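Local coordinates for EmGH1 (Erythrobacter marinus, PDB 5Z87), which probably hydrolyses beta-glucosides, and perhaps related xylosides and arabinofuranosides, as a member of glycoside hydrolase family 3, at residues P180-C185 and T230-F235; G191-T196 and G582-P587; L419-G424 and P595-A600; R513-A518 and N562-A567. All coordinates share one frame; numbering follows the deposited sequence.

In the fold
Interactions 1 and 2 lie deep in the chain, interactions 3 and 4 farther from its centre. Interaction 1 belongs to the parallel barrel sheet of the N-terminal domain and has four hydrogen bonds. Interaction 2, which touches it through N181 and E195, joins that domain to the C-terminal one by van der Waals contact, the polar ends of S193, E194 and R583 bonding to outside partners. Interactions 3 and 4 both serve the C-terminal mixed sheet: 419-424 with 595-600 pairs two strands at its edge, whereas 513-518 with 562-567 packs two flanking helices mainly through aliphatic side chains, with an E563-R512 salt bridge beside them, buried around I515, L564 and A518 and partly exposed at E563 and A567.

Interaction 1: residues P180-C185 and T230-F235; sequences PNIDIC and TSVKHF
D183 holds H234 at two points. Its OD2 accepts from H234 ND1 at 2.7 Å through the syn lone pair, carboxylate and imidazole lying nearly coplanar, 18° apart; its OD1 takes the backbone N of H234 at 2.9 Å. The ring's rotation is thereby fixed, with NE2 bonded to a dithiothreitol, probably from the crystallisation liquor, to which K233 NZ, also bonded to F178 O, donates as well. With an alanine in place of D183, ND1 and the backbone N of H234 would probably lose their acceptors and the imidazole would be freer to turn. CG of K233 covers one face of the ring, across the cis peptide joining the two residues. N181 CG, anti to its own nitrogen (chi1 177°), brings ND2 to the ring edge, 3.3 Å from H234 CE1, while ND2 bonds to E195 OE2. OD1 of N181 accepts from D183 N at 3.0 Å, an Asx turn that probably positions the carboxylate. Farther out, K233 N donates to P180 O at 3.1 Å and K233 O receives I182 N at 2.7 Å. CD1 of I182 rests on V232 CB. Strand 229-235 pairs on its other flank with strand 276-279, while helices 201-216 and 263-270 pack on P180, I182 and V232.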
loop_
_atom_site.group_PDB
_atom_site.type_symbol
_atom_site.label_atom_id
_atom_site.label_comp_id
_atom_site.label_asym_id
_atom_site.label_seq_id
_atom_site.Cartn_x
_atom_site.Cartn_y
_atom_site.Cartn_z
ATOM N N PRO A 180 -8.449 -24.614 -3.872
ATOM C CA PRO A 180 -9.035 -23.297 -3.609
ATOM C C PRO A 180 -8.053 -22.127 -3.757
ATOM O O PRO A 180 -6.839 -22.289 -3.698
ATOM C CB PRO A 180 -9.483 -23.408 -2.156
ATOM C CG PRO A 180 -8.425 -24.301 -1.529
ATOM C CD PRO A 180 -8.053 -25.295 -2.624
ATOM N N ASN A 181 -8.614 -20.943 -3.958
ATOM C CA ASN A 181 -7.872 -19.697 -3.838
ATOM C C ASN A 181 -7.782 -19.377 -2.354
ATOM O O ASN A 181 -8.802 -19.127 -1.706
ATOM C CB ASN A 181 -8.593 -18.605 -4.624
ATOM C CG ASN A 181 -7.931 -17.229 -4.503
ATOM O OD1 ASN A 181 -7.517 -16.798 -3.422
ATOM N ND2 ASN A 181 -7.858 -16.523 -5.629
ATOM N N ILE A 182 -6.575 -19.399 -1.798
ATOM C CA ILE A 182 -6.443 -19.106 -0.382
ATOM C C ILE A 182 -5.542 -17.892 -0.194
ATOM O O ILE A 182 -4.793 -17.802 0.785
ATOM C CB ILE A 182 -5.941 -20.327 0.397
ATOM C CG1 ILE A 182 -4.627 -20.857 -0.179
ATOM C CG2 ILE A 182 -7.005 -21.414 0.348
ATOM C CD1 ILE A 182 -4.110 -22.102 0.566
ATOM N N ASP A 183 -5.627 -16.947 -1.128
ATOM C CA ASP A 183 -5.019 -15.637 -0.952
ATOM C C ASP A 183 -5.744 -14.864 0.150
ATOM O O ASP A 183 -6.860 -15.201 0.556
ATOM C CB ASP A 183 -5.059 -14.847 -2.265
ATOM C CG ASP A 183 -4.331 -15.569 -3.408
ATOM O OD1 ASP A 183 -3.207 -16.070 -3.161
ATOM O OD2 ASP A 183 -4.876 -15.648 -4.538
ATOM N N ILE A 184 -5.088 -13.815 0.637
ATOM C CA ILE A 184 -5.616 -12.962 1.694
ATOM C C ILE A 184 -6.099 -11.678 1.046
ATOM O O ILE A 184 -5.343 -11.026 0.314
ATOM C CB ILE A 184 -4.540 -12.665 2.752
ATOM C CG1 ILE A 184 -3.798 -13.952 3.134
ATOM C CG2 ILE A 184 -5.136 -11.964 3.972
ATOM C CD1 ILE A 184 -4.676 -14.983 3.846
ATOM N N CYS A 185 -7.355 -11.312 1.301
ATOM C CA CYS A 185 -7.924 -10.090 0.726
ATOM C C CYS A 185 -7.625 -8.933 1.666
ATOM O O CYS A 185 -8.391 -8.643 2.579
ATOM C CB CYS A 185 -9.428 -10.221 0.499
ATOM S SG CYS A 185 -10.139 -8.690 -0.266
ATOM N N THR A 230 -6.583 -31.021 -5.081
ATOM C CA THR A 230 -6.567 -29.564 -4.974
ATOM C C THR A 230 -5.200 -29.027 -5.381
ATOM O O THR A 230 -4.170 -29.657 -5.125
ATOM C CB THR A 230 -6.861 -29.109 -3.539
ATOM O OG1 THR A 230 -5.958 -29.760 -2.635
ATOM C CG2 THR A 230 -8.275 -29.450 -3.140
ATOM N N SER A 231 -5.195 -27.851 -6.012
ATOM C CA SER A 231 -3.979 -27.067 -6.230
ATOM C C SER A 231 -4.180 -25.705 -5.563
ATOM O O SER A 231 -4.708 -24.772 -6.171
ATOM C CB SER A 231 -3.659 -26.916 -7.721
ATOM O OG SER A 231 -3.959 -28.106 -8.425
ATOM N N VAL A 232 -3.749 -25.578 -4.310
ATOM C CA VAL A 232 -3.992 -24.340 -3.580
ATOM C C VAL A 232 -3.186 -23.210 -4.211
ATOM O O VAL A 232 -2.024 -23.390 -4.603
ATOM C CB VAL A 232 -3.667 -24.528 -2.090
ATOM C CG1 VAL A 232 -4.670 -25.490 -1.468
ATOM C CG2 VAL A 232 -2.253 -25.082 -1.928
ATOM N N LYS A 233 -3.817 -22.043 -4.348
ATOM C CA LYS A 233 -3.247 -20.935 -5.098
ATOM C C LYS A 233 -3.602 -19.638 -4.376
ATOM O O LYS A 233 -4.508 -19.621 -3.539
ATOM C CB LYS A 233 -3.763 -20.951 -6.540
ATOM C CG LYS A 233 -5.268 -20.770 -6.641
ATOM C CD LYS A 233 -5.745 -20.799 -8.073
ATOM C CE LYS A 233 -7.173 -20.246 -8.175
ATOM N NZ LYS A 233 -7.840 -20.559 -9.495
ATOM N N HIS A 234 -2.881 -18.543 -4.669
ATOM C CA HIS A 234 -1.700 -18.478 -5.524
ATOM C C HIS A 234 -0.452 -18.163 -4.701
ATOM O O HIS A 234 -0.367 -17.092 -4.112
ATOM C CB HIS A 234 -1.882 -17.418 -6.608
ATOM C CG HIS A 234 -3.196 -17.486 -7.319
ATOM N ND1 HIS A 234 -4.384 -17.105 -6.731
ATOM C CD2 HIS A 234 -3.504 -17.858 -8.587
ATOM C CE1 HIS A 234 -5.368 -17.247 -7.602
ATOM N NE2 HIS A 234 -4.860 -17.695 -8.738
ATOM N N PHE A 235 0.513 -19.092 -4.703
ATOM C CA PHE A 235 1.675 -19.091 -3.807
ATOM C C PHE A 235 2.700 -18.049 -4.252
ATOM O O PHE A 235 3.306 -18.207 -5.315
ATOM C CB PHE A 235 2.303 -20.482 -3.841
ATOM C CG PHE A 235 3.128 -20.828 -2.646
ATOM C CD1 PHE A 235 2.577 -20.818 -1.378
ATOM C CD2 PHE A 235 4.450 -21.228 -2.804
ATOM C CE1 PHE A 235 3.337 -21.175 -0.269
ATOM C CE2 PHE A 235 5.224 -21.583 -1.706
ATOM C CZ PHE A 235 4.669 -21.566 -0.434
#

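Interaction 2: residues G191-T196 and G582-P587; sequences GRSEET and GRPLSP
The side chain of R583, bent at chi3, brings NH2 to 3.4 Å from CA of G191, which approaches the guanidinium obliquely. NH1 of that group bonds to T538 O, and its buried charge is probably balanced in part by this and other main-chain carbonyls; a magnesium ion lies about 3 Å from the nearest atom of the side chain. Beside it, S193 presents its CB rather than its hydroxyl, 3.7 Å from CD of P584 and 4.0 Å from CB of R583; its OG is engaged by W190 O. E194 runs alongside G582. With CG placed between backbone N and carbonyl carbon (chi1 67°), the extended chain carries OE2 to 3.4 Å from CA of G582, an approach possible because no beta-carbon stands between them. CB of E194 meanwhile touches O of G582 at 3.5 Å, and OE1 is taken by Q145 NE2. Pointing away from this interface, R192 grips E195 side-on, its NE 2.8 Å from OE1. The arrangement is thus a buried interdomain seam of the family 3 glycoside hydrolase fold, joining a loop of the barrel domain that borders the ligand pocket to one from the C-terminal domain.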
loop_
_atom_site.group_PDB
_atom_site.type_symbol
_atom_site.label_atom_id
_atom_site.label_comp_id
_atom_site.label_asym_id
_atom_site.label_seq_id
_atom_site.Cartn_x
_atom_site.Cartn_y
_atom_site.Cartn_z
ATOM N N GLY A 191 -9.894 -6.929 -8.264
ATOM C CA GLY A 191 -11.016 -7.556 -8.946
ATOM C C GLY A 191 -11.233 -9.021 -8.596
ATOM O O GLY A 191 -12.314 -9.549 -8.879
ATOM N N ARG A 192 -10.255 -9.676 -7.968
ATOM C CA ARG A 192 -10.366 -11.075 -7.591
ATOM C C ARG A 192 -10.698 -11.268 -6.123
ATOM O O ARG A 192 -10.672 -12.411 -5.643
ATOM C CB ARG A 192 -9.077 -11.829 -7.936
ATOM C CG ARG A 192 -8.688 -11.707 -9.409
ATOM C CD ARG A 192 -7.579 -12.666 -9.779
ATOM N NE ARG A 192 -8.075 -14.032 -9.865
ATOM C CZ ARG A 192 -7.403 -15.053 -10.387
ATOM N NH1 ARG A 192 -6.190 -14.859 -10.874
ATOM N NH2 ARG A 192 -7.953 -16.273 -10.422
ATOM N N SER A 193 -11.003 -10.183 -5.400
ATOM C CA SER A 193 -11.353 -10.291 -3.985
ATOM C C SER A 193 -12.384 -11.394 -3.718
ATOM O O SER A 193 -12.250 -12.159 -2.752
ATOM C CB SER A 193 -11.879 -8.948 -3.471
ATOM O OG SER A 193 -10.905 -7.925 -3.599
ATOM N N GLU A 194 -13.420 -11.489 -4.560
ATOM C CA GLU A 194 -14.513 -12.425 -4.286
ATOM C C GLU A 194 -14.057 -13.883 -4.258
ATOM O O GLU A 194 -14.737 -14.722 -3.653
ATOM C CB GLU A 194 -15.597 -12.256 -5.337
ATOM C CG GLU A 194 -15.118 -12.682 -6.718
ATOM C CD GLU A 194 -16.101 -12.329 -7.809
ATOM O OE1 GLU A 194 -16.884 -13.205 -8.226
ATOM O OE2 GLU A 194 -16.091 -11.166 -8.241
ATOM N N GLU A 195 -12.927 -14.204 -4.897
ATOM C CA GLU A 195 -12.437 -15.574 -4.906
ATOM C C GLU A 195 -11.829 -16.001 -3.581
ATOM O O GLU A 195 -11.576 -17.204 -3.406
ATOM C CB GLU A 195 -11.380 -15.766 -5.984
ATOM C CG GLU A 195 -11.775 -15.290 -7.338
ATOM C CD GLU A 195 -10.687 -15.601 -8.344
ATOM O OE1 GLU A 195 -10.684 -14.969 -9.427
ATOM O OE2 GLU A 195 -9.827 -16.466 -8.019
ATOM N N THR A 196 -11.578 -15.058 -2.664
ATOM C CA THR A 196 -10.893 -15.341 -1.415
ATOM C C THR A 196 -11.895 -15.507 -0.288
ATOM O O THR A 196 -13.078 -15.201 -0.424
ATOM C CB THR A 196 -9.917 -14.217 -1.046
ATOM O OG1 THR A 196 -10.658 -13.074 -0.575
ATOM C CG2 THR A 196 -9.062 -13.856 -2.219
ATOM N N GLY A 582 -19.333 -8.766 -6.251
ATOM C CA GLY A 582 -18.127 -9.544 -6.013
ATOM C C GLY A 582 -17.238 -9.043 -4.881
ATOM O O GLY A 582 -17.246 -9.609 -3.787
ATOM N N ARG A 583 -16.466 -7.993 -5.127
ATOM C CA ARG A 583 -15.575 -7.445 -4.097
ATOM C C ARG A 583 -16.363 -6.863 -2.924
ATOM O O ARG A 583 -17.527 -6.478 -3.071
ATOM C CB ARG A 583 -14.703 -6.347 -4.687
ATOM C CG ARG A 583 -15.537 -5.184 -5.217
ATOM C CD ARG A 583 -14.706 -3.938 -5.463
ATOM N NE ARG A 583 -13.559 -4.213 -6.326
ATOM C CZ ARG A 583 -13.635 -4.310 -7.649
ATOM N NH1 ARG A 583 -14.808 -4.148 -8.259
ATOM N NH2 ARG A 583 -12.537 -4.558 -8.358
ATOM N N PRO A 584 -15.744 -6.763 -1.750
ATOM C CA PRO A 584 -16.351 -5.958 -0.682
ATOM C C PRO A 584 -16.559 -4.538 -1.172
ATOM O O PRO A 584 -15.651 -3.933 -1.751
ATOM C CB PRO A 584 -15.317 -6.021 0.447
ATOM C CG PRO A 584 -14.502 -7.264 0.162
ATOM C CD PRO A 584 -14.448 -7.333 -1.341
ATOM N N LEU A 585 -17.762 -4.005 -0.939
ATOM C CA LEU A 585 -18.108 -2.644 -1.346
ATOM C C LEU A 585 -18.310 -1.744 -0.130
ATOM O O LEU A 585 -18.659 -2.207 0.959
ATOM C CB LEU A 585 -19.373 -2.630 -2.211
ATOM C CG LEU A 585 -19.188 -3.197 -3.625
ATOM C CD1 LEU A 585 -20.512 -3.351 -4.329
ATOM C CD2 LEU A 585 -18.250 -2.326 -4.444
ATOM N N SER A 586 -18.102 -0.442 -0.328
ATOM C CA SER A 586 -18.224 0.552 0.739
ATOM C C SER A 586 -19.349 1.512 0.375
ATOM O O SER A 586 -19.099 2.643 -0.073
ATOM C CB SER A 586 -16.914 1.303 0.956
ATOM O OG SER A 586 -15.941 0.419 1.463
ATOM N N PRO A 587 -20.595 1.095 0.561
ATOM C CA PRO A 587 -21.772 1.839 0.081
ATOM C C PRO A 587 -22.220 2.870 1.123
ATOM O O PRO A 587 -23.196 2.701 1.860
ATOM C CB PRO A 587 -22.797 0.723 -0.131
ATOM C CG PRO A 587 -22.458 -0.267 1.011
ATOM C CD PRO A 587 -20.989 -0.084 1.354
#

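Interaction 3: residues L419-G424 and P595-A600; sequences LLQNEG and PAILDA
L420 and Q421 pair with I597 where an antiparallel edge strand joins the mixed sheet of the C-terminal domain, with a beta bulge between L419 and Q421 that shifts the register by one. The buried end is tightly filled. CD1 of L419 meets CD2 of L598 at 3.6 Å on one face. At the bulge L420 points toward the neighbouring strand, and its CD1 wedges between CG2 of I597 and OD2 of D599, 3.8 Å from each; OD1 of D599 bonds to H581. L420 N donates to I597 O at 2.9 Å, and I597 N returns the bond to Q421 O. With CG of Q421 between backbone N and carbonyl carbon (chi1 55°), its amide lies alongside I597, CD 3.6 Å from I597 CD1. Y660 OH holds OE1, the carbonyls of A591 and C594 hold NE2. A leucine in its place would probably leave those carbonyls and that hydroxyl without their amide partner. Toward solvent the side chains are fewer and partly exposed: OD1 of N422, bonded to L427 N, lies near A596 CB, though P595 still packs on E423, chiefly CB to CB at 3.7 Å. There E423 N reaches P595 O at 2.7 Å from above its carbonyl plane.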
loop_
_atom_site.group_PDB
_atom_site.type_symbol
_atom_site.label_atom_id
_atom_site.label_comp_id
_atom_site.label_asym_id
_atom_site.label_seq_id
_atom_site.Cartn_x
_atom_site.Cartn_y
_atom_site.Cartn_z
ATOM N N LEU A 419 -26.857 -9.506 7.491
ATOM C CA LEU A 419 -27.684 -8.362 7.858
ATOM C C LEU A 419 -26.740 -7.251 8.310
ATOM O O LEU A 419 -26.226 -7.279 9.430
ATOM C CB LEU A 419 -28.678 -8.738 8.957
ATOM C CG LEU A 419 -29.669 -7.635 9.363
ATOM C CD1 LEU A 419 -30.416 -7.105 8.133
ATOM C CD2 LEU A 419 -30.673 -8.101 10.433
ATOM N N LEU A 420 -26.513 -6.265 7.436
ATOM C CA LEU A 420 -25.560 -5.197 7.733
ATOM C C LEU A 420 -26.135 -4.188 8.722
ATOM O O LEU A 420 -25.454 -3.786 9.673
ATOM C CB LEU A 420 -25.136 -4.475 6.451
ATOM C CG LEU A 420 -24.239 -5.197 5.449
ATOM C CD1 LEU A 420 -23.933 -4.273 4.293
ATOM C CD2 LEU A 420 -22.952 -5.673 6.102
ATOM N N GLN A 421 -27.372 -3.740 8.490
ATOM C CA GLN A 421 -28.045 -2.819 9.398
ATOM C C GLN A 421 -29.554 -3.003 9.285
ATOM O O GLN A 421 -30.078 -3.360 8.225
ATOM C CB GLN A 421 -27.672 -1.358 9.120
ATOM C CG GLN A 421 -27.910 -0.905 7.706
ATOM C CD GLN A 421 -27.132 0.355 7.385
ATOM O OE1 GLN A 421 -25.916 0.379 7.505
ATOM N NE2 GLN A 421 -27.833 1.412 6.985
ATOM N N ASN A 422 -30.245 -2.746 10.393
ATOM C CA ASN A 422 -31.677 -2.937 10.472
ATOM C C ASN A 422 -32.285 -1.821 11.321
ATOM O O ASN A 422 -32.951 -2.063 12.321
ATOM C CB ASN A 422 -32.009 -4.310 11.048
ATOM C CG ASN A 422 -33.444 -4.729 10.754
ATOM O OD1 ASN A 422 -34.083 -4.191 9.848
ATOM N ND2 ASN A 422 -33.953 -5.683 11.519
ATOM N N GLU A 423 -32.044 -0.574 10.917
ATOM C CA GLU A 423 -32.456 0.578 11.718
ATOM C C GLU A 423 -33.979 0.606 11.880
ATOM O O GLU A 423 -34.721 0.599 10.891
ATOM C CB GLU A 423 -31.958 1.867 11.064
ATOM C CG GLU A 423 -30.558 2.306 11.490
ATOM C CD GLU A 423 -29.956 3.336 10.541
ATOM O OE1 GLU A 423 -30.713 4.210 10.052
ATOM O OE2 GLU A 423 -28.731 3.274 10.284
ATOM N N GLY A 424 -34.443 0.619 13.131
ATOM C CA GLY A 424 -35.866 0.605 13.412
ATOM C C GLY A 424 -36.562 -0.711 13.149
ATOM O O GLY A 424 -37.794 -0.750 13.148
ATOM N N PRO A 595 -32.372 2.150 5.780
ATOM C CA PRO A 595 -32.255 1.607 7.144
ATOM C C PRO A 595 -31.928 0.125 7.224
ATOM O O PRO A 595 -31.411 -0.312 8.258
ATOM C CB PRO A 595 -33.637 1.897 7.754
ATOM C CG PRO A 595 -34.557 2.010 6.576
ATOM C CD PRO A 595 -33.724 2.647 5.482
ATOM N N ALA A 596 -32.259 -0.675 6.212
ATOM C CA ALA A 596 -32.078 -2.125 6.273
ATOM C C ALA A 596 -31.327 -2.583 5.037
ATOM O O ALA A 596 -31.761 -2.320 3.911
ATOM C CB ALA A 596 -33.420 -2.860 6.378
ATOM N N ILE A 597 -30.195 -3.247 5.241
ATOM C CA ILE A 597 -29.337 -3.685 4.144
ATOM C C ILE A 597 -28.927 -5.129 4.384
ATOM O O ILE A 597 -28.409 -5.464 5.457
ATOM C CB ILE A 597 -28.088 -2.797 3.989
ATOM C CG1 ILE A 597 -28.491 -1.330 3.845
ATOM C CG2 ILE A 597 -27.275 -3.238 2.782
ATOM C CD1 ILE A 597 -27.332 -0.388 3.858
ATOM N N LEU A 598 -29.184 -5.981 3.396
ATOM C CA LEU A 598 -28.648 -7.333 3.342
ATOM C C LEU A 598 -27.438 -7.327 2.421
ATOM O O LEU A 598 -27.455 -6.679 1.371
ATOM C CB LEU A 598 -29.689 -8.321 2.807
ATOM C CG LEU A 598 -30.891 -8.595 3.702
ATOM C CD1 LEU A 598 -31.789 -9.646 3.082
ATOM C CD2 LEU A 598 -30.406 -9.052 5.060
ATOM N N ASP A 599 -26.382 -8.038 2.809
ATOM C CA ASP A 599 -25.214 -8.192 1.951
ATOM C C ASP A 599 -25.134 -9.652 1.532
ATOM O O ASP A 599 -24.842 -10.526 2.355
ATOM C CB ASP A 599 -23.930 -7.742 2.642
ATOM C CG ASP A 599 -22.833 -7.388 1.643
ATOM O OD1 ASP A 599 -22.857 -7.930 0.501
ATOM O OD2 ASP A 599 -21.955 -6.561 1.992
ATOM N N ALA A 600 -25.403 -9.915 0.255
ATOM C CA ALA A 600 -25.476 -11.286 -0.227
ATOM C C ALA A 600 -24.251 -11.692 -1.024
ATOM O O ALA A 600 -24.131 -12.867 -1.387
ATOM C CB ALA A 600 -26.739 -11.486 -1.084
#

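Interaction 4: residues R513-A518 and N562-A567; sequences RLIAEA and NELAEA
The carboxylate of E563 is the flat side-chain group at this contact, and I515 lies over one of its faces, with the terminal methyl CD1 4.1 Å from CD of the glutamate. R512, one residue before the 513-518 segment on the opposing helix, pairs its NE with OE2 in a salt bridge, while CB and CG of E563 lie against I515 CD1. The two side chains cross at about a right angle, CD1 of I515 lying 3.9 Å from CG of E563. The same methyl also reaches the backbone, 3.7 Å from N of L564. I515 is the centre of the contact: with CG1 beside its own nitrogen (chi1 -74°) and CD1 extended beyond it, one branch runs across the base of L564, CG1 to CB 3.8 Å, while the other branch, CG2, meets CB of A567 at 3.8 Å, consistent with the small A567 leaving room for it. One turn along, A518 makes a looser contact, its CB 4.4 Å from CD1 of L564. Over these short segments the axes run 22° apart, 9.9 Å at closest approach. Helices 508-522 and 561-569 precede strands 527-533 and 574-580, which are parallel neighbours in the mixed sheet. L564 and A565 pack on strand 527-533 through L532 and M530, and helix 588-593 flanks 561-569 through contacts with A565 and E566.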
loop_
_atom_site.group_PDB
_atom_site.type_symbol
_atom_site.label_atom_id
_atom_site.label_comp_id
_atom_site.label_asym_id
_atom_site.label_seq_id
_atom_site.Cartn_x
_atom_site.Cartn_y
_atom_site.Cartn_z
ATOM N N ARG A 513 -33.666 8.121 -17.025
ATOM C CA ARG A 513 -35.008 7.774 -17.480
ATOM C C ARG A 513 -35.506 6.514 -16.788
ATOM O O ARG A 513 -36.671 6.446 -16.374
ATOM C CB ARG A 513 -35.025 7.606 -19.001
ATOM C CG ARG A 513 -34.537 8.842 -19.751
ATOM C CD ARG A 513 -34.873 8.769 -21.238
ATOM N NE ARG A 513 -34.095 7.750 -21.948
ATOM C CZ ARG A 513 -32.901 7.962 -22.507
ATOM N NH1 ARG A 513 -32.273 6.970 -23.137
ATOM N NH2 ARG A 513 -32.330 9.162 -22.437
ATOM N N LEU A 514 -34.631 5.512 -16.627
ATOM C CA LEU A 514 -35.054 4.288 -15.957
ATOM C C LEU A 514 -35.362 4.539 -14.489
ATOM O O LEU A 514 -36.222 3.863 -13.915
ATOM C CB LEU A 514 -33.988 3.203 -16.106
ATOM C CG LEU A 514 -33.774 2.636 -17.512
ATOM C CD1 LEU A 514 -32.449 1.868 -17.590
ATOM C CD2 LEU A 514 -34.962 1.752 -17.941
ATOM N N ILE A 515 -34.678 5.503 -13.870
ATOM C CA ILE A 515 -34.964 5.850 -12.480
ATOM C C ILE A 515 -36.353 6.470 -12.360
ATOM O O ILE A 515 -37.154 6.078 -11.500
ATOM C CB ILE A 515 -33.880 6.796 -11.930
ATOM C CG1 ILE A 515 -32.579 6.035 -11.672
ATOM C CG2 ILE A 515 -34.374 7.479 -10.664
ATOM C CD1 ILE A 515 -31.395 6.961 -11.420
ATOM N N ALA A 516 -36.653 7.452 -13.220
ATOM C CA ALA A 516 -37.987 8.051 -13.257
ATOM C C ALA A 516 -39.076 6.993 -13.426
ATOM O O ALA A 516 -40.088 7.004 -12.714
ATOM C CB ALA A 516 -38.058 9.086 -14.384
ATOM N N GLU A 517 -38.870 6.043 -14.344
ATOM C CA GLU A 517 -39.870 4.996 -14.548
ATOM C C GLU A 517 -40.077 4.163 -13.289
ATOM O O GLU A 517 -41.211 3.790 -12.962
ATOM C CB GLU A 517 -39.473 4.098 -15.718
ATOM C CG GLU A 517 -39.772 4.694 -17.084
ATOM C CD GLU A 517 -39.195 3.871 -18.225
ATOM O OE1 GLU A 517 -38.902 4.461 -19.293
ATOM O OE2 GLU A 517 -39.035 2.637 -18.052
ATOM N N ALA A 518 -38.994 3.850 -12.571
ATOM C CA ALA A 518 -39.146 3.054 -11.360
ATOM C C ALA A 518 -39.836 3.856 -10.266
ATOM O O ALA A 518 -40.612 3.299 -9.482
ATOM C CB ALA A 518 -37.783 2.547 -10.878
ATOM N N ASN A 562 -26.707 4.898 -6.552
ATOM C CA ASN A 562 -27.040 5.725 -5.397
ATOM C C ASN A 562 -28.143 6.710 -5.748
ATOM O O ASN A 562 -29.066 6.921 -4.954
ATOM C CB ASN A 562 -25.802 6.464 -4.881
ATOM C CG ASN A 562 -24.822 5.537 -4.190
ATOM O OD1 ASN A 562 -25.217 4.573 -3.533
ATOM N ND2 ASN A 562 -23.538 5.817 -4.347
ATOM N N GLU A 563 -28.060 7.315 -6.936
ATOM C CA GLU A 563 -29.151 8.143 -7.440
ATOM C C GLU A 563 -30.472 7.389 -7.388
ATOM O O GLU A 563 -31.461 7.882 -6.834
ATOM C CB GLU A 563 -28.841 8.602 -8.867
ATOM C CG GLU A 563 -29.714 9.748 -9.340
ATOM C CD GLU A 563 -29.233 10.360 -10.636
ATOM O OE1 GLU A 563 -28.032 10.200 -10.964
ATOM O OE2 GLU A 563 -30.059 11.011 -11.322
ATOM N N LEU A 564 -30.495 6.167 -7.930
ATOM C CA LEU A 564 -31.721 5.375 -7.907
ATOM C C LEU A 564 -32.192 5.131 -6.481
ATOM O O LEU A 564 -33.391 5.237 -6.186
ATOM C CB LEU A 564 -31.502 4.043 -8.630
ATOM C CG LEU A 564 -32.549 2.949 -8.393
ATOM C CD1 LEU A 564 -33.896 3.299 -9.065
ATOM C CD2 LEU A 564 -32.031 1.588 -8.862
ATOM N N ALA A 565 -31.260 4.809 -5.579
ATOM C CA ALA A 565 -31.642 4.468 -4.216
ATOM C C ALA A 565 -32.251 5.662 -3.499
ATOM O O ALA A 565 -33.282 5.533 -2.827
ATOM C CB ALA A 565 -30.434 3.945 -3.448
ATOM N N GLU A 566 -31.627 6.833 -3.627
ATOM C CA GLU A 566 -32.175 8.014 -2.972
ATOM C C GLU A 566 -33.519 8.423 -3.575
ATOM O O GLU A 566 -34.396 8.912 -2.849
ATOM C CB GLU A 566 -31.168 9.161 -3.044
ATOM C CG GLU A 566 -29.813 8.796 -2.459
ATOM C CD GLU A 566 -28.894 9.990 -2.344
ATOM O OE1 GLU A 566 -28.076 10.220 -3.273
ATOM O OE2 GLU A 566 -29.000 10.702 -1.322
ATOM N N ALA A 567 -33.711 8.211 -4.884
ATOM C CA ALA A 567 -34.990 8.547 -5.503
ATOM C C ALA A 567 -36.113 7.704 -4.925
ATOM O O ALA A 567 -37.214 8.209 -4.684
ATOM C CB ALA A 567 -34.919 8.372 -7.018
#